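Local coordinates for protein dTDP-4-dehydrorhamnose 3,5-epimerase (PDB 6C46) that probably catalyses the epimerization of the C3' and C5' positions of a dTDP-linked 4-keto-6-deoxy sugar, a step of dTDP-L-rhamnose biosynthesis, at residues A[70-81]-A[141-152]; A[90-98]-A[119-127]. All coordinates share one frame; numbering follows the deposited sequence.

In the fold
Both contacts lie in the cupin-type fold of the family, in which two antiparallel sheets face each other. From the N terminus the chain first runs through 70-81, leaving strand 66-72 of one sheet and entering strand 80-86 of the other. Strand 88-95 follows, and interaction 2 closes a short loop when 119-127 returns to 90-98. Only later does 141-152 pair with 70-81, so interaction 1 encloses interaction 2. Each contact includes a connection between the two sheets, at 73-79 and 143-150 in one and at 122-124 in the other. They meet where Arg123 NE forms a salt bridge with Asp143 OD1, 2.8 Å apart.

Interaction 1. Residues A[70-81]-A[141-152]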
loop_
_atom_site.group_PDB
_atom_site.type_symbol
_atom_site.label_atom_id
_atom_site.label_comp_id
_atom_site.label_asym_id
_atom_site.label_seq_id
_atom_site.Cartn_x
_atom_site.Cartn_y
_atom_site.Cartn_z
ATOM N N HIS A 70 3.457 14.118 15.021
ATOM C CA HIS A 70 4.598 14.389 14.149
ATOM C C HIS A 70 4.170 15.101 12.874
ATOM O O HIS A 70 3.048 14.917 12.387
ATOM C CB HIS A 70 5.306 13.081 13.727
ATOM C CG HIS A 70 5.855 12.294 14.876
ATOM N ND1 HIS A 70 5.970 10.921 14.847
ATOM C CD2 HIS A 70 6.341 12.688 16.077
ATOM C CE1 HIS A 70 6.499 10.498 15.985
ATOM N NE2 HIS A 70 6.735 11.549 16.750
ATOM N N LEU A 71 5.107 15.846 12.295
ATOM C CA LEU A 71 4.879 16.530 11.026
ATOM C C LEU A 71 6.238 16.926 10.466
ATOM O O LEU A 71 7.255 16.864 11.160
ATOM C CB LEU A 71 3.990 17.771 11.210
ATOM C CG LEU A 71 4.750 18.716 12.166
ATOM C CD1 LEU A 71 5.249 19.972 11.464
ATOM C CD2 LEU A 71 3.952 19.065 13.410
ATOM N N GLN A 72 6.248 17.333 9.198
ATOM C CA GLN A 72 7.406 17.986 8.601
ATOM C C GLN A 72 6.988 19.399 8.216
ATOM O O GLN A 72 5.852 19.615 7.776
ATOM C CB GLN A 72 7.940 17.199 7.369
ATOM C CG GLN A 72 8.642 15.907 7.791
ATOM C CD GLN A 72 9.365 15.164 6.679
ATOM O OE1 GLN A 72 10.120 14.234 6.955
ATOM N NE2 GLN A 72 9.176 15.584 5.432
ATOM N N LYS A 73 7.883 20.357 8.425
ATOM C CA LYS A 73 7.544 21.771 8.267
ATOM C C LYS A 73 7.702 22.260 6.831
ATOM O O LYS A 73 8.536 21.766 6.071
ATOM C CB LYS A 73 8.415 22.639 9.164
ATOM C CG LYS A 73 8.173 22.459 10.654
ATOM C CD LYS A 73 9.151 23.366 11.431
ATOM C CE LYS A 73 9.375 22.851 12.851
ATOM N NZ LYS A 73 10.386 23.652 13.620
ATOM N N GLY A 74 6.909 23.269 6.484
ATOM C CA GLY A 74 7.162 24.052 5.277
ATOM C C GLY A 74 7.032 23.237 4.002
ATOM O O GLY A 74 6.124 22.419 3.843
ATOM N N LYS A 75 7.976 23.442 3.084
ATOM C CA LYS A 75 7.906 22.766 1.794
ATOM C C LYS A 75 8.128 21.266 1.901
ATOM O O LYS A 75 7.944 20.565 0.901
ATOM C CB LYS A 75 8.943 23.344 0.835
ATOM C CG LYS A 75 10.367 23.047 1.209
ATOM C CD LYS A 75 11.297 23.925 0.340
ATOM C CE LYS A 75 12.742 23.561 0.500
ATOM N NZ LYS A 75 13.536 24.239 -0.568
ATOM N N HIS A 76 8.541 20.768 3.070
ATOM C CA HIS A 76 8.713 19.338 3.297
ATOM C C HIS A 76 7.482 18.680 3.892
ATOM O O HIS A 76 7.496 17.457 4.093
ATOM C CB HIS A 76 9.929 19.113 4.205
ATOM C CG HIS A 76 11.205 19.593 3.581
ATOM N ND1 HIS A 76 11.809 18.925 2.539
ATOM C CD2 HIS A 76 11.952 20.701 3.804
ATOM C CE1 HIS A 76 12.894 19.585 2.168
ATOM N NE2 HIS A 76 13.005 20.664 2.923
ATOM N N ALA A 77 6.399 19.437 4.107
ATOM C CA ALA A 77 5.203 18.877 4.732
ATOM C C ALA A 77 4.676 17.688 3.931
ATOM O O ALA A 77 4.727 17.672 2.702
ATOM C CB ALA A 77 4.103 19.946 4.868
ATOM N N GLN A 78 4.191 16.676 4.645
ATOM C CA GLN A 78 3.741 15.425 4.049
ATOM C C GLN A 78 2.264 15.237 4.323
ATOM O O GLN A 78 1.876 15.139 5.489
ATOM C CB GLN A 78 4.486 14.237 4.636
ATOM C CG GLN A 78 5.983 14.216 4.362
ATOM C CD GLN A 78 6.694 13.142 5.153
ATOM O OE1 GLN A 78 6.560 13.070 6.374
ATOM N NE2 GLN A 78 7.498 12.323 4.466
ATOM N N ALA A 79 1.449 15.162 3.261
ATOM C CA ALA A 79 0.127 14.573 3.416
ATOM C C ALA A 79 0.289 13.072 3.603
ATOM O O ALA A 79 1.192 12.466 3.017
ATOM C CB ALA A 79 -0.758 14.866 2.192
ATOM N N LYS A 80 -0.576 12.472 4.437
ATOM C CA LYS A 80 -0.468 11.069 4.814
ATOM C C LYS A 80 -1.793 10.362 4.574
ATOM O O LYS A 80 -2.846 10.877 4.955
ATOM C CB LYS A 80 -0.048 10.922 6.282
ATOM C CG LYS A 80 1.357 11.497 6.550
ATOM C CD LYS A 80 1.631 11.745 8.040
ATOM C CE LYS A 80 2.994 12.433 8.251
ATOM N NZ LYS A 80 3.159 12.985 9.667
ATOM N N LEU A 81 -1.738 9.193 3.937
ATOM C CA LEU A 81 -2.898 8.319 3.769
ATOM C C LEU A 81 -2.597 7.071 4.573
ATOM O O LEU A 81 -1.697 6.306 4.213
ATOM C CB LEU A 81 -3.128 7.978 2.300
ATOM C CG LEU A 81 -4.375 7.151 2.002
ATOM C CD1 LEU A 81 -5.649 7.890 2.403
ATOM C CD2 LEU A 81 -4.363 6.835 0.507
ATOM N N LYS A 141 1.247 6.161 3.618
ATOM C CA LYS A 141 1.753 6.687 2.358
ATOM C C LYS A 141 1.876 8.192 2.504
ATOM O O LYS A 141 0.976 8.843 3.050
ATOM C CB LYS A 141 0.805 6.361 1.202
ATOM C CG LYS A 141 0.299 4.903 1.162
ATOM C CD LYS A 141 -0.420 4.569 -0.161
ATOM C CE LYS A 141 0.524 4.582 -1.375
ATOM N NZ LYS A 141 -0.102 4.213 -2.689
ATOM N N CYS A 142 2.972 8.748 2.001
ATOM C CA CYS A 142 3.231 10.176 2.134
ATOM C C CYS A 142 3.318 10.795 0.760
ATOM O O CYS A 142 3.907 10.200 -0.146
ATOM C CB CYS A 142 4.528 10.446 2.867
ATOM S SG CYS A 142 4.551 9.747 4.529
ATOM N N ASP A 143 2.795 12.019 0.631
ATOM C CA ASP A 143 2.860 12.744 -0.631
ATOM C C ASP A 143 4.092 13.645 -0.719
ATOM O O ASP A 143 4.166 14.505 -1.599
ATOM C CB ASP A 143 1.534 13.500 -0.874
ATOM C CG ASP A 143 1.499 14.909 -0.271
ATOM O OD1 ASP A 143 2.276 15.259 0.641
ATOM O OD2 ASP A 143 0.627 15.687 -0.722
ATOM N N ASN A 144 5.095 13.418 0.135
ATOM C CA ASN A 144 6.343 14.164 0.064
ATOM C C ASN A 144 7.408 13.321 0.738
ATOM O O ASN A 144 7.100 12.407 1.510
ATOM C CB ASN A 144 6.197 15.541 0.741
ATOM C CG ASN A 144 7.122 16.596 0.175
ATOM O OD1 ASN A 144 8.093 16.306 -0.541
ATOM N ND2 ASN A 144 6.841 17.852 0.526
ATOM N N PHE A 145 8.653 13.660 0.478
ATOM C CA PHE A 145 9.758 12.817 0.915
ATOM C C PHE A 145 10.221 13.188 2.324
ATOM O O PHE A 145 10.017 14.309 2.811
ATOM C CB PHE A 145 10.911 12.925 -0.090
ATOM C CG PHE A 145 10.541 12.435 -1.471
ATOM C CD1 PHE A 145 10.390 11.072 -1.714
ATOM C CD2 PHE A 145 10.322 13.329 -2.510
ATOM C CE1 PHE A 145 10.026 10.599 -2.981
ATOM C CE2 PHE A 145 9.954 12.881 -3.780
ATOM C CZ PHE A 145 9.815 11.503 -4.013
ATOM N N TYR A 146 10.832 12.205 2.981
ATOM C CA TYR A 146 11.427 12.369 4.303
ATOM C C TYR A 146 12.471 13.483 4.334
ATOM O O TYR A 146 13.330 13.581 3.451
ATOM C CB TYR A 146 12.086 11.046 4.726
ATOM C CG TYR A 146 12.856 11.128 6.017
ATOM C CD1 TYR A 146 12.192 11.116 7.237
ATOM C CD2 TYR A 146 14.243 11.188 6.019
ATOM C CE1 TYR A 146 12.902 11.172 8.445
ATOM C CE2 TYR A 146 14.961 11.241 7.212
ATOM C CZ TYR A 146 14.278 11.233 8.422
ATOM O OH TYR A 146 14.975 11.291 9.608
ATOM N N ASN A 147 12.432 14.307 5.387
ATOM C CA ASN A 147 13.475 15.314 5.592
ATOM C C ASN A 147 13.625 15.554 7.092
ATOM O O ASN A 147 12.770 16.202 7.710
ATOM C CB ASN A 147 13.143 16.612 4.847
ATOM C CG ASN A 147 14.213 17.669 5.023
ATOM O OD1 ASN A 147 14.255 18.381 6.034
ATOM N ND2 ASN A 147 15.108 17.754 4.058
ATOM N N LYS A 148 14.726 15.065 7.667
ATOM C CA LYS A 148 14.878 15.088 9.124
ATOM C C LYS A 148 14.922 16.507 9.667
ATOM O O LYS A 148 14.346 16.797 10.726
ATOM C CB LYS A 148 16.138 14.327 9.551
ATOM C CG LYS A 148 16.314 14.330 11.070
ATOM C CD LYS A 148 17.330 13.319 11.583
ATOM C CE LYS A 148 16.993 12.893 13.023
ATOM N NZ LYS A 148 16.493 14.019 13.883
ATOM N N GLU A 149 15.652 17.389 8.995
ATOM C CA GLU A 149 15.823 18.738 9.513
ATOM C C GLU A 149 14.492 19.460 9.615
ATOM O O GLU A 149 14.321 20.327 10.481
ATOM C CB GLU A 149 16.784 19.521 8.622
ATOM C CG GLU A 149 17.066 20.926 9.104
ATOM C CD GLU A 149 17.934 21.716 8.136
ATOM O OE1 GLU A 149 18.388 21.138 7.119
ATOM O OE2 GLU A 149 18.158 22.918 8.395
ATOM N N SER A 150 13.532 19.102 8.763
ATOM C CA SER A 150 12.249 19.791 8.730
ATOM C C SER A 150 11.276 19.319 9.813
ATOM O O SER A 150 10.166 19.852 9.886
ATOM C CB SER A 150 11.582 19.594 7.360
ATOM O OG SER A 150 11.035 18.279 7.249
ATOM N N GLU A 151 11.641 18.339 10.638
ATOM C CA GLU A 151 10.651 17.714 11.507
ATOM C C GLU A 151 10.110 18.689 12.546
ATOM O O GLU A 151 10.847 19.493 13.115
ATOM C CB GLU A 151 11.254 16.478 12.177
ATOM C CG GLU A 151 11.389 15.336 11.176
ATOM C CD GLU A 151 11.990 14.045 11.775
ATOM O OE1 GLU A 151 12.569 14.095 12.872
ATOM O OE2 GLU A 151 11.883 12.985 11.129
ATOM N N GLY A 152 8.792 18.637 12.759
ATOM C CA GLY A 152 8.147 19.348 13.839
ATOM C C GLY A 152 7.380 18.347 14.689
ATOM O O GLY A 152 7.296 17.158 14.348
HETATM O O HOH W 1 9.926 12.957 9.349
HETATM O O HOH W 2 12.686 21.705 12.507
HETATM O O HOH W 3 10.917 16.529 1.448
#
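Two neighbouring crossings between the sheets of a cupin fold are sewn together here by side-chain amides. Gln72, its chain extended beyond CG, reaches the backbone of loop residues 145-147: OE1 accepts from Asn147 N at 2.8 Å, from above the carbonyl plane, while NE2 donates to Phe145 O at 3.0 Å and also to His76 O. Both acceptors lie in its amide plane, which fixes the rotation of the group. Asn144 answers from the loop just after strand 135-142, CG swung anti to its own N (chi1 -152°); its ND2 bridges Lys75 O and Ala77 O, each 3.0 Å away. Gln78 NE2 grips Asn144 O at 3.0 Å. The His76 ring stacks on the Asn147 amide, planes 15° apart, with Lys75 CG over the opposite face. Asp143 OD1 takes the Ala79 N-H at 2.7 Å from above the carboxylate plane, and Asn50 ND2 hydrogen-bonds OD2. At the ends lie antiparallel pairs, Leu71 with Gly152 and Leu81 with Lys141. Segment 141-152 carries Tyr146, which probably stacks on the substrate's thymidine ring, and 70-81 carries His70, the predicted proton acceptor, bonded to Asp178. Strand 66-72 lies between 125-131 and 151-153; strand 80-86 separates 118-121 from 135-142, beside which runs 55-62.

Interaction 2. Residues A[90-98]-A[119-127]; sequences WDVAVDLRE and FYVPRGFAH
Asp91 and His127 supply the buried polar link of this contact. His127 NE2 donates to Asp91 OD1, which accepts through its syn lone pair, with the oxygen near the imidazole plane and the carboxylate turned 31° from the ring; the 2.5 Å separation of the two atoms is short, and its exact value should not be pressed. Asp91 CG, anti to the backbone N (chi1 -168°), sets the carboxylate between the edges of the His127 and Phe119 rings; OD2 lies 3.1 Å from Phe119 CD1, the two planes almost perpendicular.

Backbone pairing is antiparallel. Val94 and Ala126 form the hydrogen-bonded pair, exchanging two N-H...O bonds, and Leu96 N continues the pattern to Gly124 O at 3.0 Å. Ala93 with His127 and Asp95 with Phe125 are the non-hydrogen-bonded pairs on either side.

Phe125 is held between Pro122 and Asp95, with an Asp95-Arg97 salt bridge alongside. Asp95 CA sits over one ring face and Pro122 CD over the other, and the Asp95 carboxylate lies nearly parallel to the ring. Arg97, bent at chi3, grips Asp95 side-on: NE reaches OD1, and NH2 makes a salt bridge to OD2 at 2.9 Å. OD1 also accepts Arg97 N, an Asx turn, while Ser100 and Thr102 bind OD2. Phe125 CE1 lies over one face of the guanidinium, 3.3 Å from NH2. NH2 also hydrogen-bonds Lys17 O, and NH1 forms a salt bridge with Asp18.

Apolar contacts add to these. Ala93 CB touches Phe119 CE1 at 3.7 Å and Val121 CG1, and on the other sheet face Leu96 CD1 meets Ala126 CB.

A type II turn, Pro122 to Phe125, carries the chain from strand 118-121 to strand 125-131 and so joins the two facing sheets of the cupin fold. Inside, His127 lies about 6 Å, side chain to side chain, from His70 and Tyr140, the predicted proton acceptor and donor; the arrangement is consistent with Asp91 positioning a histidine beside the active site.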
loop_
_atom_site.group_PDB
_atom_site.type_symbol
_atom_site.label_atom_id
_atom_site.label_comp_id
_atom_site.label_asym_id
_atom_site.label_seq_id
_atom_site.Cartn_x
_atom_site.Cartn_y
_atom_site.Cartn_z
ATOM N N TRP A 90 -5.786 3.458 17.108
ATOM C CA TRP A 90 -6.524 4.713 17.215
ATOM C C TRP A 90 -5.615 5.800 16.667
ATOM O O TRP A 90 -4.507 6.000 17.170
ATOM C CB TRP A 90 -6.932 5.012 18.660
ATOM C CG TRP A 90 -7.811 6.237 18.795
ATOM C CD1 TRP A 90 -7.426 7.498 19.154
ATOM C CD2 TRP A 90 -9.222 6.294 18.568
ATOM N NE1 TRP A 90 -8.516 8.340 19.160
ATOM C CE2 TRP A 90 -9.631 7.625 18.805
ATOM C CE3 TRP A 90 -10.179 5.347 18.183
ATOM C CZ2 TRP A 90 -10.961 8.035 18.677
ATOM C CZ3 TRP A 90 -11.505 5.756 18.060
ATOM C CH2 TRP A 90 -11.878 7.092 18.306
ATOM N N ASP A 91 -6.071 6.483 15.631
ATOM C CA ASP A 91 -5.260 7.407 14.860
ATOM C C ASP A 91 -5.815 8.814 15.041
ATOM O O ASP A 91 -7.028 9.001 14.966
ATOM C CB ASP A 91 -5.302 7.034 13.390
ATOM C CG ASP A 91 -4.263 7.764 12.592
ATOM O OD1 ASP A 91 -3.166 7.195 12.365
ATOM O OD2 ASP A 91 -4.537 8.923 12.229
ATOM N N VAL A 92 -4.935 9.805 15.250
ATOM C CA VAL A 92 -5.363 11.176 15.560
ATOM C C VAL A 92 -4.674 12.161 14.626
ATOM O O VAL A 92 -3.473 12.045 14.370
ATOM C CB VAL A 92 -5.046 11.542 17.031
ATOM C CG1 VAL A 92 -5.365 13.003 17.288
ATOM C CG2 VAL A 92 -5.846 10.654 17.997
ATOM N N ALA A 93 -5.435 13.122 14.113
ATOM C CA ALA A 93 -4.911 14.218 13.308
ATOM C C ALA A 93 -5.259 15.545 13.972
ATOM O O ALA A 93 -6.314 15.668 14.604
ATOM C CB ALA A 93 -5.479 14.185 11.886
ATOM N N VAL A 94 -4.361 16.532 13.829
ATOM C CA VAL A 94 -4.538 17.879 14.378
ATOM C C VAL A 94 -4.257 18.891 13.278
ATOM O O VAL A 94 -3.179 18.869 12.672
ATOM C CB VAL A 94 -3.603 18.158 15.568
ATOM C CG1 VAL A 94 -3.895 19.577 16.138
ATOM C CG2 VAL A 94 -3.747 17.071 16.617
ATOM N N ASP A 95 -5.207 19.767 13.022
ATOM C CA ASP A 95 -5.038 20.791 11.997
ATOM C C ASP A 95 -4.171 21.900 12.582
ATOM O O ASP A 95 -4.536 22.513 13.593
ATOM C CB ASP A 95 -6.423 21.290 11.548
ATOM C CG ASP A 95 -6.372 22.262 10.383
ATOM O OD1 ASP A 95 -5.270 22.748 10.024
ATOM O OD2 ASP A 95 -7.457 22.520 9.802
ATOM N N LEU A 96 -3.015 22.149 11.966
ATOM C CA LEU A 96 -2.118 23.200 12.431
ATOM C C LEU A 96 -1.959 24.329 11.425
ATOM O O LEU A 96 -0.996 25.101 11.517
ATOM C CB LEU A 96 -0.753 22.615 12.787
ATOM C CG LEU A 96 -0.772 21.573 13.916
ATOM C CD1 LEU A 96 0.622 20.932 14.047
ATOM C CD2 LEU A 96 -1.225 22.203 15.231
ATOM N N ARG A 97 -2.875 24.445 10.463
ATOM C CA ARG A 97 -2.830 25.540 9.501
ATOM C C ARG A 97 -3.450 26.785 10.124
ATOM O O ARG A 97 -4.667 26.839 10.345
ATOM C CB ARG A 97 -3.556 25.137 8.216
ATOM C CG ARG A 97 -2.925 23.894 7.593
ATOM C CD ARG A 97 -3.812 23.315 6.506
ATOM N NE ARG A 97 -5.116 22.934 7.064
ATOM C CZ ARG A 97 -6.106 22.405 6.358
ATOM N NH1 ARG A 97 -5.945 22.175 5.056
ATOM N NH2 ARG A 97 -7.256 22.100 6.962
ATOM N N GLU A 98 -2.627 27.815 10.351
ATOM C CA GLU A 98 -3.098 28.983 11.105
ATOM C C GLU A 98 -4.254 29.683 10.407
ATOM O O GLU A 98 -5.066 30.348 11.060
ATOM C CB GLU A 98 -1.955 29.979 11.347
ATOM N N PHE A 119 -7.414 6.922 6.263
ATOM C CA PHE A 119 -7.575 8.252 6.843
ATOM C C PHE A 119 -6.603 9.155 6.099
ATOM O O PHE A 119 -5.400 8.862 6.049
ATOM C CB PHE A 119 -7.269 8.184 8.345
ATOM C CG PHE A 119 -7.564 9.448 9.130
ATOM C CD1 PHE A 119 -6.788 9.767 10.241
ATOM C CD2 PHE A 119 -8.633 10.258 8.822
ATOM C CE1 PHE A 119 -7.069 10.904 11.019
ATOM C CE2 PHE A 119 -8.914 11.387 9.579
ATOM C CZ PHE A 119 -8.123 11.716 10.681
ATOM N N TYR A 120 -7.123 10.198 5.454
ATOM C CA TYR A 120 -6.291 11.136 4.695
ATOM C C TYR A 120 -6.045 12.373 5.549
ATOM O O TYR A 120 -6.989 13.085 5.889
ATOM C CB TYR A 120 -6.934 11.554 3.366
ATOM C CG TYR A 120 -6.153 12.679 2.688
ATOM C CD1 TYR A 120 -4.946 12.416 2.044
ATOM C CD2 TYR A 120 -6.600 14.011 2.729
ATOM C CE1 TYR A 120 -4.211 13.436 1.447
ATOM C CE2 TYR A 120 -5.856 15.055 2.132
ATOM C CZ TYR A 120 -4.671 14.747 1.491
ATOM O OH TYR A 120 -3.909 15.730 0.895
ATOM N N VAL A 121 -4.780 12.628 5.872
ATOM C CA VAL A 121 -4.311 13.705 6.737
ATOM C C VAL A 121 -3.565 14.707 5.852
ATOM O O VAL A 121 -2.465 14.394 5.355
ATOM C CB VAL A 121 -3.377 13.168 7.836
ATOM C CG1 VAL A 121 -2.980 14.282 8.768
ATOM C CG2 VAL A 121 -4.028 12.012 8.618
ATOM N N PRO A 122 -4.101 15.897 5.624
ATOM C CA PRO A 122 -3.458 16.848 4.695
ATOM C C PRO A 122 -2.105 17.337 5.199
ATOM O O PRO A 122 -1.778 17.241 6.380
ATOM C CB PRO A 122 -4.450 18.025 4.642
ATOM C CG PRO A 122 -5.780 17.453 5.177
ATOM C CD PRO A 122 -5.394 16.383 6.155
ATOM N N ARG A 123 -1.327 17.923 4.278
ATOM C CA ARG A 123 -0.193 18.741 4.672
ATOM C C ARG A 123 -0.655 19.848 5.615
ATOM O O ARG A 123 -1.739 20.405 5.438
ATOM C CB ARG A 123 0.460 19.384 3.453
ATOM C CG ARG A 123 1.113 18.366 2.488
ATOM C CD ARG A 123 1.922 19.075 1.405
ATOM N NE ARG A 123 2.507 18.088 0.486
ATOM C CZ ARG A 123 3.409 18.395 -0.434
ATOM N NH1 ARG A 123 3.827 19.659 -0.542
ATOM N NH2 ARG A 123 3.900 17.441 -1.238
ATOM N N GLY A 124 0.200 20.189 6.586
ATOM C CA GLY A 124 -0.101 21.195 7.600
ATOM C C GLY A 124 -0.774 20.634 8.840
ATOM O O GLY A 124 -1.167 21.405 9.729
ATOM N N PHE A 125 -0.954 19.327 8.908
ATOM C CA PHE A 125 -1.509 18.649 10.065
ATOM C C PHE A 125 -0.389 17.958 10.812
ATOM O O PHE A 125 0.660 17.657 10.241
ATOM C CB PHE A 125 -2.533 17.575 9.653
ATOM C CG PHE A 125 -3.896 18.119 9.283
ATOM C CD1 PHE A 125 -4.044 19.042 8.252
ATOM C CD2 PHE A 125 -5.029 17.688 9.968
ATOM C CE1 PHE A 125 -5.325 19.535 7.900
ATOM C CE2 PHE A 125 -6.306 18.167 9.625
ATOM C CZ PHE A 125 -6.443 19.113 8.600
ATOM N N ALA A 126 -0.621 17.692 12.093
ATOM C CA ALA A 126 0.198 16.740 12.826
ATOM C C ALA A 126 -0.570 15.440 12.957
ATOM O O ALA A 126 -1.802 15.425 12.920
ATOM C CB ALA A 126 0.591 17.258 14.215
ATOM N N HIS A 127 0.170 14.337 13.130
ATOM C CA HIS A 127 -0.439 13.019 13.082
ATOM C C HIS A 127 0.191 12.103 14.123
ATOM O O HIS A 127 1.393 12.178 14.398
ATOM C CB HIS A 127 -0.281 12.388 11.680
ATOM C CG HIS A 127 -0.587 10.922 11.658
ATOM N ND1 HIS A 127 0.399 9.955 11.628
ATOM C CD2 HIS A 127 -1.767 10.258 11.684
ATOM C CE1 HIS A 127 -0.164 8.756 11.652
ATOM N NE2 HIS A 127 -1.478 8.913 11.690
HETATM O O HOH W 4 -3.333 21.759 3.623
#